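Local atomic coordinates of magnesium and cobalt efflux protein (Bordetella parapertussis, PDB entry 3JTF), a protein that probably takes part in magnesium and cobalt ion transport, and whose CBS domain pair, the piece described here, binds AMP. Residues 86-91 and 122-127; 8-13 and 113-118; 20-25 and 43-48. One frame throughout, in Å; residues are numbered along the deposited sequence.

How the contacts relate
From the N terminus, residues 8-13 come first and form one half of contact 2. Their partner, 113-118, lies 100 residues on, so contact 2 closes the longest loop and joins the two CBS repeats. Contact 3 lies within that loop. It pairs 20-25 with 43-48 in the first repeat and closes a beta-alpha-beta unit. Contact 1 starts at 86-91, still within the loop, but ends at 122-127, beyond it; contacts 1 and 2 therefore cross. They touch through I10 on L87 and Q123, and through L91 on M117, and share helix 117-126. Contact 3 sits apart, with nearest atoms about 18 Å from contact 1 and about 6 Å from contact 2.

Contact 1: residues 86-91 and 122-127; sequences RLNVLL and EQIVGD
I124 reaches from helix 117-126 to the start of helix 87-96, where L87, N88 and L91 receive it. From CB, its CG1 is anti to the carbonyl carbon (chi1 -65°) and takes the chain toward the other helix. On the way I124 CG1 lies 4.2 Å from L87 CB and also faces N88 OD1. The tip then lies between two side chains. I124 CD1 is 3.7 Å from L91 CD2, and N88 OD1 is at the same distance from it. I124 CD1 also comes within 4.1 Å of the backbone oxygen L87 O. One methyl thus meets residues from two neighbouring turns of helix 87-96.

L87 makes the second part of the contact. L87 CD1 rests on Q123 CG at 3.6 Å. The Q123 chain bends at chi2 (67°), and its amide turns away from L87 toward its own helix end. There Q123 NE2 donates to D127 OD2 over 3.1 Å. The bond is nearly straight, in the amide plane but above the carboxylate plane. D127 OD2 also takes a salt bridge from R5. No hydrogen bond joins the two segments, so apolar packing carries the contact.

The segment axes come within 10.9 Å and run at 134° to each other. E4 accepts bonds from the backbone N of L87 and N88. V125 of the second subunit packs on both L91 and I124, which brings this helix pair to the dimer interface. These are the two long helices of the second CBS repeat, packed together as in the beta-alpha-beta-beta-alpha CBS fold.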
loop_
_atom_site.group_PDB
_atom_site.type_symbol
_atom_site.label_atom_id
_atom_site.label_comp_id
_atom_site.label_asym_id
_atom_site.label_seq_id
_atom_site.Cartn_x
_atom_site.Cartn_y
_atom_site.Cartn_z
ATOM N N ARG B 86 15.346 -5.457 -16.159
ATOM C CA ARG B 86 14.180 -5.620 -17.006
ATOM C C ARG B 86 12.923 -5.849 -16.165
ATOM O O ARG B 86 12.985 -6.416 -15.072
ATOM C CB ARG B 86 14.404 -6.743 -18.020
ATOM C CG ARG B 86 15.596 -6.415 -18.996
ATOM C CD ARG B 86 15.607 -7.276 -20.272
ATOM N NE ARG B 86 14.996 -8.595 -20.089
ATOM C CZ ARG B 86 15.477 -9.580 -19.313
ATOM N NH1 ARG B 86 16.607 -9.423 -18.615
ATOM N NH2 ARG B 86 14.811 -10.731 -19.221
ATOM N N LEU B 87 11.803 -5.389 -16.694
ATOM C CA LEU B 87 10.526 -5.407 -15.973
ATOM C C LEU B 87 10.003 -6.810 -15.702
ATOM O O LEU B 87 9.484 -7.050 -14.629
ATOM C CB LEU B 87 9.451 -4.616 -16.716
ATOM C CG LEU B 87 9.812 -3.145 -16.936
ATOM C CD1 LEU B 87 8.568 -2.370 -17.362
ATOM C CD2 LEU B 87 10.470 -2.503 -15.720
ATOM N N ASN B 88 10.138 -7.724 -16.656
ATOM C CA ASN B 88 9.556 -9.056 -16.469
ATOM C C ASN B 88 10.271 -9.766 -15.291
ATOM O O ASN B 88 9.619 -10.441 -14.484
ATOM C CB ASN B 88 9.573 -9.916 -17.750
ATOM C CG ASN B 88 8.728 -9.313 -18.914
ATOM O OD1 ASN B 88 7.765 -8.544 -18.704
ATOM N ND2 ASN B 88 9.096 -9.676 -20.150
ATOM N N VAL B 89 11.580 -9.579 -15.180
ATOM C CA VAL B 89 12.364 -10.213 -14.102
ATOM C C VAL B 89 12.034 -9.548 -12.771
ATOM O O VAL B 89 11.787 -10.233 -11.795
ATOM C CB VAL B 89 13.855 -10.133 -14.363
ATOM C CG1 VAL B 89 14.650 -10.716 -13.181
ATOM C CG2 VAL B 89 14.204 -10.900 -15.687
ATOM N N LEU B 90 11.937 -8.230 -12.773
ATOM C CA LEU B 90 11.645 -7.467 -11.552
ATOM C C LEU B 90 10.257 -7.803 -10.995
ATOM O O LEU B 90 10.042 -7.838 -9.766
ATOM C CB LEU B 90 11.758 -5.958 -11.822
ATOM C CG LEU B 90 11.479 -5.027 -10.646
ATOM C CD1 LEU B 90 12.395 -5.418 -9.387
ATOM C CD2 LEU B 90 11.663 -3.550 -11.041
ATOM N N LEU B 91 9.300 -7.997 -11.904
ATOM C CA LEU B 91 7.969 -8.427 -11.497
ATOM C C LEU B 91 8.015 -9.747 -10.683
ATOM O O LEU B 91 7.389 -9.849 -9.648
ATOM C CB LEU B 91 7.058 -8.604 -12.698
ATOM C CG LEU B 91 5.633 -9.008 -12.293
ATOM C CD1 LEU B 91 5.029 -8.110 -11.204
ATOM C CD2 LEU B 91 4.730 -9.029 -13.574
ATOM N N GLU B 122 1.628 -1.873 -14.163
ATOM C CA GLU B 122 0.989 -0.905 -15.045
ATOM C C GLU B 122 1.683 -0.787 -16.398
ATOM O O GLU B 122 1.029 -0.764 -17.416
ATOM C CB GLU B 122 0.953 0.454 -14.373
ATOM C CG GLU B 122 -0.048 0.486 -13.250
ATOM C CD GLU B 122 -0.342 1.873 -12.768
ATOM O OE1 GLU B 122 0.625 2.657 -12.634
ATOM O OE2 GLU B 122 -1.545 2.168 -12.528
ATOM N N GLN B 123 3.012 -0.730 -16.400
ATOM C CA GLN B 123 3.722 -0.595 -17.652
ATOM C C GLN B 123 3.590 -1.841 -18.489
ATOM O O GLN B 123 3.353 -1.725 -19.697
ATOM C CB GLN B 123 5.188 -0.312 -17.424
ATOM C CG GLN B 123 5.991 -0.247 -18.686
ATOM C CD GLN B 123 5.602 0.940 -19.533
ATOM O OE1 GLN B 123 5.395 2.028 -19.019
ATOM N NE2 GLN B 123 5.474 0.726 -20.819
ATOM N N ILE B 124 3.759 -3.018 -17.864
ATOM C CA ILE B 124 3.605 -4.291 -18.559
ATOM C C ILE B 124 2.208 -4.388 -19.197
ATOM O O ILE B 124 2.106 -4.721 -20.364
ATOM C CB ILE B 124 3.898 -5.540 -17.669
ATOM C CG1 ILE B 124 5.370 -5.569 -17.232
ATOM C CG2 ILE B 124 3.509 -6.862 -18.419
ATOM C CD1 ILE B 124 5.747 -6.701 -16.248
ATOM N N VAL B 125 1.143 -4.096 -18.445
ATOM C CA VAL B 125 -0.209 -4.100 -19.025
ATOM C C VAL B 125 -0.394 -3.013 -20.089
ATOM O O VAL B 125 -1.000 -3.266 -21.110
ATOM C CB VAL B 125 -1.291 -3.906 -17.957
ATOM C CG1 VAL B 125 -2.629 -3.603 -18.591
ATOM C CG2 VAL B 125 -1.362 -5.151 -17.083
ATOM N N GLY B 126 0.114 -1.810 -19.841
ATOM C CA GLY B 126 0.156 -0.755 -20.872
ATOM C C GLY B 126 0.823 -1.138 -22.199
ATOM O O GLY B 126 0.486 -0.572 -23.252
ATOM N N ASP B 127 1.761 -2.092 -22.165
ATOM C CA ASP B 127 2.419 -2.579 -23.391
ATOM C C ASP B 127 1.734 -3.779 -24.051
ATOM O O ASP B 127 2.265 -4.315 -25.021
ATOM C CB ASP B 127 3.875 -2.952 -23.099
ATOM C CG ASP B 127 4.751 -1.749 -22.894
ATOM O OD1 ASP B 127 4.353 -0.636 -23.322
ATOM O OD2 ASP B 127 5.844 -1.917 -22.305
#

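Contact 2: residues 8-13 and 113-118; sequences ADIMVP and GLVTME. With AMP (adenosine monophosphate), chain F; SO4 (sulfate ion), chain H.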
loop_
_atom_site.group_PDB
_atom_site.type_symbol
_atom_site.label_atom_id
_atom_site.label_comp_id
_atom_site.label_asym_id
_atom_site.label_seq_id
_atom_site.Cartn_x
_atom_site.Cartn_y
_atom_site.Cartn_z
ATOM N N ALA B 8 14.489 2.067 -15.658
ATOM C CA ALA B 8 14.670 3.496 -15.963
ATOM C C ALA B 8 13.457 4.124 -16.659
ATOM O O ALA B 8 13.174 5.283 -16.429
ATOM C CB ALA B 8 15.944 3.731 -16.818
ATOM N N ASP B 9 12.760 3.371 -17.507
ATOM C CA ASP B 9 11.565 3.867 -18.215
ATOM C C ASP B 9 10.376 4.145 -17.278
ATOM O O ASP B 9 9.484 4.899 -17.630
ATOM C CB ASP B 9 11.063 2.823 -19.238
ATOM C CG ASP B 9 12.085 2.515 -20.332
ATOM O OD1 ASP B 9 12.894 3.410 -20.636
ATOM O OD2 ASP B 9 12.085 1.375 -20.870
ATOM N N ILE B 10 10.310 3.494 -16.122
ATOM C CA ILE B 10 9.097 3.622 -15.297
ATOM C C ILE B 10 9.326 4.180 -13.880
ATOM O O ILE B 10 8.380 4.422 -13.144
ATOM C CB ILE B 10 8.367 2.261 -15.183
ATOM C CG1 ILE B 10 9.218 1.254 -14.408
ATOM C CG2 ILE B 10 8.020 1.709 -16.601
ATOM C CD1 ILE B 10 8.443 0.014 -13.953
HETATM N N MSE B 11 10.566 4.373 -13.481
HETATM C CA MSE B 11 10.828 4.765 -12.107
HETATM C C MSE B 11 10.293 6.152 -11.777
HETATM O O MSE B 11 10.210 7.044 -12.636
HETATM C CB MSE B 11 12.306 4.719 -11.846
HETATM C CG MSE B 11 13.092 5.759 -12.569
HETATM SE SE MSE B 11 15.024 5.521 -12.261
HETATM C CE MSE B 11 15.553 7.040 -13.424
ATOM N N VAL B 12 9.955 6.345 -10.517
ATOM C CA VAL B 12 9.789 7.690 -9.961
ATOM C C VAL B 12 11.181 8.351 -9.856
ATOM O O VAL B 12 12.020 7.875 -9.149
ATOM C CB VAL B 12 9.148 7.634 -8.570
ATOM C CG1 VAL B 12 9.031 9.050 -7.929
ATOM C CG2 VAL B 12 7.794 6.945 -8.661
ATOM N N PRO B 13 11.406 9.477 -10.535
ATOM C CA PRO B 13 12.729 10.082 -10.464
ATOM C C PRO B 13 13.055 10.594 -9.083
ATOM O O PRO B 13 12.149 10.926 -8.272
ATOM C CB PRO B 13 12.685 11.227 -11.485
ATOM C CG PRO B 13 11.267 11.420 -11.810
ATOM C CD PRO B 13 10.490 10.199 -11.428
ATOM N N GLY B 113 16.238 6.970 -8.442
ATOM C CA GLY B 113 14.782 6.979 -8.274
ATOM C C GLY B 113 14.300 5.844 -7.402
ATOM O O GLY B 113 15.079 5.243 -6.662
ATOM N N LEU B 114 12.994 5.614 -7.445
ATOM C CA LEU B 114 12.376 4.484 -6.781
ATOM C C LEU B 114 11.326 3.873 -7.712
ATOM O O LEU B 114 10.879 4.485 -8.674
ATOM C CB LEU B 114 11.818 4.863 -5.394
ATOM C CG LEU B 114 10.557 5.715 -5.255
ATOM C CD1 LEU B 114 9.298 4.960 -5.655
ATOM C CD2 LEU B 114 10.432 6.248 -3.812
ATOM N N VAL B 115 10.972 2.639 -7.445
ATOM C CA VAL B 115 10.056 1.900 -8.286
ATOM C C VAL B 115 9.306 0.928 -7.393
ATOM O O VAL B 115 9.854 0.447 -6.379
ATOM C CB VAL B 115 10.806 1.222 -9.467
ATOM C CG1 VAL B 115 11.712 0.125 -8.969
ATOM C CG2 VAL B 115 9.799 0.763 -10.551
ATOM N N THR B 116 8.042 0.701 -7.732
ATOM C CA THR B 116 7.170 -0.244 -7.022
ATOM C C THR B 116 6.565 -1.283 -7.956
ATOM O O THR B 116 6.571 -1.122 -9.180
ATOM C CB THR B 116 6.005 0.441 -6.250
ATOM O OG1 THR B 116 4.994 0.898 -7.158
ATOM C CG2 THR B 116 6.496 1.613 -5.333
HETATM N N MSE B 117 6.051 -2.363 -7.359
HETATM C CA MSE B 117 5.423 -3.440 -8.143
HETATM C C MSE B 117 4.266 -2.935 -8.972
HETATM O O MSE B 117 4.058 -3.406 -10.083
HETATM C CB MSE B 117 4.936 -4.596 -7.260
HETATM C CG MSE B 117 4.668 -5.905 -8.112
HETATM SE SE MSE B 117 4.210 -7.359 -6.893
HETATM C CE MSE B 117 2.333 -6.816 -6.624
ATOM N N GLU B 118 3.513 -1.980 -8.425
ATOM C CA GLU B 118 2.413 -1.364 -9.163
ATOM C C GLU B 118 2.874 -0.699 -10.439
ATOM O O GLU B 118 2.242 -0.904 -11.484
ATOM C CB GLU B 118 1.663 -0.353 -8.280
ATOM C CG GLU B 118 0.398 0.288 -8.904
ATOM C CD GLU B 118 -0.141 1.479 -8.018
ATOM O OE1 GLU B 118 -0.492 1.214 -6.840
ATOM O OE2 GLU B 118 -0.185 2.663 -8.468
HETATM P P AMP F . 1.642 3.969 -2.918
HETATM O O1P AMP F . 2.607 3.400 -1.935
HETATM O O2P AMP F . 0.372 3.202 -3.086
HETATM O O3P AMP F . 1.412 5.429 -2.713
HETATM O "O5'" AMP F . 2.317 3.947 -4.362
HETATM C "C5'" AMP F . 1.620 4.568 -5.451
HETATM C "C4'" AMP F . 2.656 5.078 -6.404
HETATM O "O4'" AMP F . 3.365 6.246 -5.937
HETATM C "C3'" AMP F . 3.743 4.011 -6.573
HETATM O "O3'" AMP F . 3.321 2.962 -7.451
HETATM C "C2'" AMP F . 4.830 4.865 -7.118
HETATM O "O2'" AMP F . 4.313 5.250 -8.448
HETATM C "C1'" AMP F . 4.773 6.048 -6.139
HETATM N N9 AMP F . 5.407 6.020 -4.772
HETATM C C8 AMP F . 5.298 5.133 -3.739
HETATM N N7 AMP F . 6.015 5.547 -2.652
HETATM C C5 AMP F . 6.568 6.738 -2.981
HETATM C C6 AMP F . 7.408 7.744 -2.314
HETATM N N6 AMP F . 7.843 7.540 -1.067
HETATM N N1 AMP F . 7.786 8.835 -3.017
HETATM C C2 AMP F . 7.361 9.065 -4.261
HETATM N N3 AMP F . 6.555 8.217 -4.923
HETATM C C4 AMP F . 6.157 7.045 -4.344
HETATM S S SO4 H . 3.175 -1.787 -4.930
HETATM O O1 SO4 H . 2.260 -2.333 -3.940
HETATM O O2 SO4 H . 3.097 -2.484 -6.159
HETATM O O3 SO4 H . 2.860 -0.353 -5.099
HETATM O O4 SO4 H . 4.515 -1.837 -4.399
#
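V12 and L114 form an antiparallel hydrogen-bonded pair. V12 N donates to L114 O over 2.8 Å, in a bent bond (137°). L114 N donates to V12 O over 3.0 Å, straighter (155°) and in the carbonyl plane. Packing is closest beside this pair, where G113 CA comes within 3.0 Å of V12 O. The V12 and L114 side chains lie side by side, with V12 CG2 3.9 Å from L114 CD1. V115 CG2, anti to the backbone N while CG1 is at chi1 68°, is turned to I10; I10 CD1 touches V115 CG2 at 3.7 Å.

Here strand 12-13 adds an edge, so the segment leading into the first repeat completes the sheet of the second, as is common in CBS domain pairs. V12 and L114 also line part of the AMP pocket. V12 CG1 approaches the adenine at N3 and C2, while L114 CD2 meets AMP C6 at 3.7 Å. Further along, T116 OG1 bonds AMP O3' at 2.7 Å; either hydroxyl could donate. T116 N bonds D119, whose carboxylate also reaches AMP.

The looser side is at M11, where M11 CB stays 4.5 Å from V115 CB. I10 and M11 are partly exposed, whereas V12, L114 and V115 are buried. M11, a selenomethionine, runs extended past G113 CA toward V104 and E83. A sulfate, probably from the crystallisation liquor, sits beside T116 and M117. R40 bonds both this sulfate and AMP.

Contact 3: residues 20-25 and 43-48; sequences LDISQP and VYEDDR
L20 and Y44 are joined by the first of two backbone bonds in this parallel strand pair. Y44 N donates to L20 O over 2.8 Å. I22 N donates to Y44 O over 3.0 Å, almost straight at 178°. L20 O also receives a CA-H contact from V43. Thus both the N and the O of Y44 are satisfied by segment 20-25: L20 in the strand and I22 just past it.

The carboxylate of D21 is held from several sides. With CG anti to the backbone N (chi1 173°), D21 OD1 accepts from S23 N at 2.8 Å, from above the carboxylate plane. This is an Asx turn, set within a type I turn that Q24 N closes on D21 O at 3.0 Å. Water 1 donates to D21 OD1 and accepts from D46 N, and it also bonds S23 OG. Water 2 donates to D21 OD2 and has a weak bond to Y44 OH. The two strands belong to the beta-alpha-beta unit of the first CBS repeat: 20-21, helix 26-35, then 40-44.

The Y44 ring lies beside the turn. D21 CA sits over one face in a CH-pi contact, 4.0 Å from the Y44 ring centroid; R48 CA lies over the opposite face. I22 packs on two residues: I22 CB lies 3.8 Å from V43 CG1, while I22 CG2 lies against the E45 chain from CB to CD. E45 O accepts from N50 ND2. E45 OE1 forms a salt bridge with R72. Its other oxygen, OE2, accepts from water 3, which also bonds S23 OG.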
loop_
_atom_site.group_PDB
_atom_site.type_symbol
_atom_site.label_atom_id
_atom_site.label_comp_id
_atom_site.label_asym_id
_atom_site.label_seq_id
_atom_site.Cartn_x
_atom_site.Cartn_y
_atom_site.Cartn_z
ATOM N N LEU B 20 12.004 10.606 4.055
ATOM C CA LEU B 20 11.961 11.038 5.448
ATOM C C LEU B 20 13.385 11.183 6.000
ATOM O O LEU B 20 14.226 10.323 5.788
ATOM C CB LEU B 20 11.197 10.001 6.283
ATOM C CG LEU B 20 9.688 9.837 5.986
ATOM C CD1 LEU B 20 9.039 8.763 6.871
ATOM C CD2 LEU B 20 8.957 11.175 6.150
ATOM N N ASP B 21 13.624 12.259 6.744
ATOM C CA ASP B 21 14.896 12.507 7.398
ATOM C C ASP B 21 14.785 11.938 8.816
ATOM O O ASP B 21 13.996 12.449 9.630
ATOM C CB ASP B 21 15.126 13.998 7.450
ATOM C CG ASP B 21 16.347 14.406 8.250
ATOM O OD1 ASP B 21 17.025 13.600 8.901
ATOM O OD2 ASP B 21 16.591 15.613 8.219
ATOM N N ILE B 22 15.623 10.960 9.113
ATOM C CA ILE B 22 15.563 10.236 10.369
ATOM C C ILE B 22 15.805 11.188 11.578
ATOM O O ILE B 22 15.406 10.864 12.675
ATOM C CB ILE B 22 16.557 9.050 10.409
ATOM C CG1 ILE B 22 16.306 8.086 11.595
ATOM C CG2 ILE B 22 18.016 9.554 10.527
ATOM C CD1 ILE B 22 14.996 7.436 11.595
ATOM N N SER B 23 16.428 12.352 11.373
ATOM C CA SER B 23 16.737 13.268 12.474
ATOM C C SER B 23 15.558 14.143 12.895
ATOM O O SER B 23 15.648 14.833 13.900
ATOM C CB SER B 23 17.894 14.194 12.097
ATOM O OG SER B 23 19.052 13.425 11.731
ATOM N N GLN B 24 14.482 14.146 12.107
ATOM C CA GLN B 24 13.310 14.945 12.428
ATOM C C GLN B 24 12.585 14.399 13.665
ATOM O O GLN B 24 12.516 13.189 13.847
ATOM C CB GLN B 24 12.385 15.054 11.218
ATOM C CG GLN B 24 12.996 15.953 10.126
ATOM C CD GLN B 24 13.157 17.415 10.602
ATOM O OE1 GLN B 24 12.168 18.075 10.901
ATOM N NE2 GLN B 24 14.409 17.890 10.727
ATOM N N PRO B 25 12.084 15.289 14.547
ATOM C CA PRO B 25 11.267 14.763 15.648
ATOM C C PRO B 25 9.999 14.025 15.197
ATOM O O PRO B 25 9.372 14.385 14.196
ATOM C CB PRO B 25 10.858 16.013 16.436
ATOM C CG PRO B 25 11.775 17.090 16.013
ATOM C CD PRO B 25 12.224 16.753 14.602
ATOM N N VAL B 43 14.243 6.457 3.776
ATOM C CA VAL B 43 14.721 7.230 4.904
ATOM C C VAL B 43 16.169 7.581 4.723
ATOM O O VAL B 43 16.975 6.736 4.290
ATOM C CB VAL B 43 14.518 6.434 6.219
ATOM C CG1 VAL B 43 15.078 7.225 7.421
ATOM C CG2 VAL B 43 13.002 6.130 6.412
ATOM N N TYR B 44 16.508 8.850 4.966
ATOM C CA TYR B 44 17.897 9.261 4.900
ATOM C C TYR B 44 18.402 9.867 6.197
ATOM O O TYR B 44 17.652 10.167 7.094
ATOM C CB TYR B 44 18.141 10.224 3.731
ATOM C CG TYR B 44 17.584 11.611 3.935
ATOM C CD1 TYR B 44 18.346 12.605 4.534
ATOM C CD2 TYR B 44 16.287 11.925 3.520
ATOM C CE1 TYR B 44 17.833 13.911 4.713
ATOM C CE2 TYR B 44 15.771 13.209 3.661
ATOM C CZ TYR B 44 16.535 14.195 4.254
ATOM O OH TYR B 44 16.006 15.468 4.412
ATOM N N GLU B 45 19.711 10.051 6.250
ATOM C CA GLU B 45 20.354 10.740 7.361
ATOM C C GLU B 45 21.469 11.587 6.827
ATOM O O GLU B 45 22.296 11.124 6.015
ATOM C CB GLU B 45 20.841 9.748 8.427
ATOM C CG GLU B 45 21.287 10.418 9.762
ATOM C CD GLU B 45 21.453 9.390 10.879
ATOM O OE1 GLU B 45 21.392 8.176 10.572
ATOM O OE2 GLU B 45 21.633 9.785 12.051
ATOM N N ASP B 46 21.464 12.853 7.257
ATOM C CA ASP B 46 22.480 13.846 6.927
ATOM C C ASP B 46 22.525 14.344 5.474
ATOM O O ASP B 46 22.848 15.523 5.254
ATOM C CB ASP B 46 23.880 13.391 7.374
ATOM C CG ASP B 46 23.999 13.268 8.896
ATOM O OD1 ASP B 46 23.787 14.272 9.617
ATOM O OD2 ASP B 46 24.330 12.165 9.389
ATOM N N ASP B 47 22.282 13.494 4.492
ATOM C CA ASP B 47 22.241 13.900 3.068
ATOM C C ASP B 47 21.137 13.039 2.444
ATOM O O ASP B 47 21.006 11.864 2.802
ATOM C CB ASP B 47 23.557 13.589 2.353
ATOM C CG ASP B 47 23.538 13.950 0.845
ATOM O OD1 ASP B 47 23.868 15.110 0.449
ATOM O OD2 ASP B 47 23.275 13.072 0.019
ATOM N N ARG B 48 20.353 13.612 1.536
ATOM C CA ARG B 48 19.220 12.902 0.949
ATOM C C ARG B 48 19.592 11.661 0.147
ATOM O O ARG B 48 18.773 10.777 -0.010
ATOM C CB ARG B 48 18.370 13.849 0.084
ATOM C CG ARG B 48 19.087 14.496 -1.054
ATOM C CD ARG B 48 18.046 15.003 -2.117
ATOM N NE ARG B 48 17.359 13.828 -2.664
ATOM C CZ ARG B 48 16.132 13.796 -3.189
ATOM N NH1 ARG B 48 15.378 14.888 -3.273
ATOM N NH2 ARG B 48 15.662 12.637 -3.631
HETATM O O HOH W 1 19.637 14.038 8.970
HETATM O O HOH W 2 15.016 17.461 6.991
HETATM O O HOH W 3 20.351 11.735 13.105
#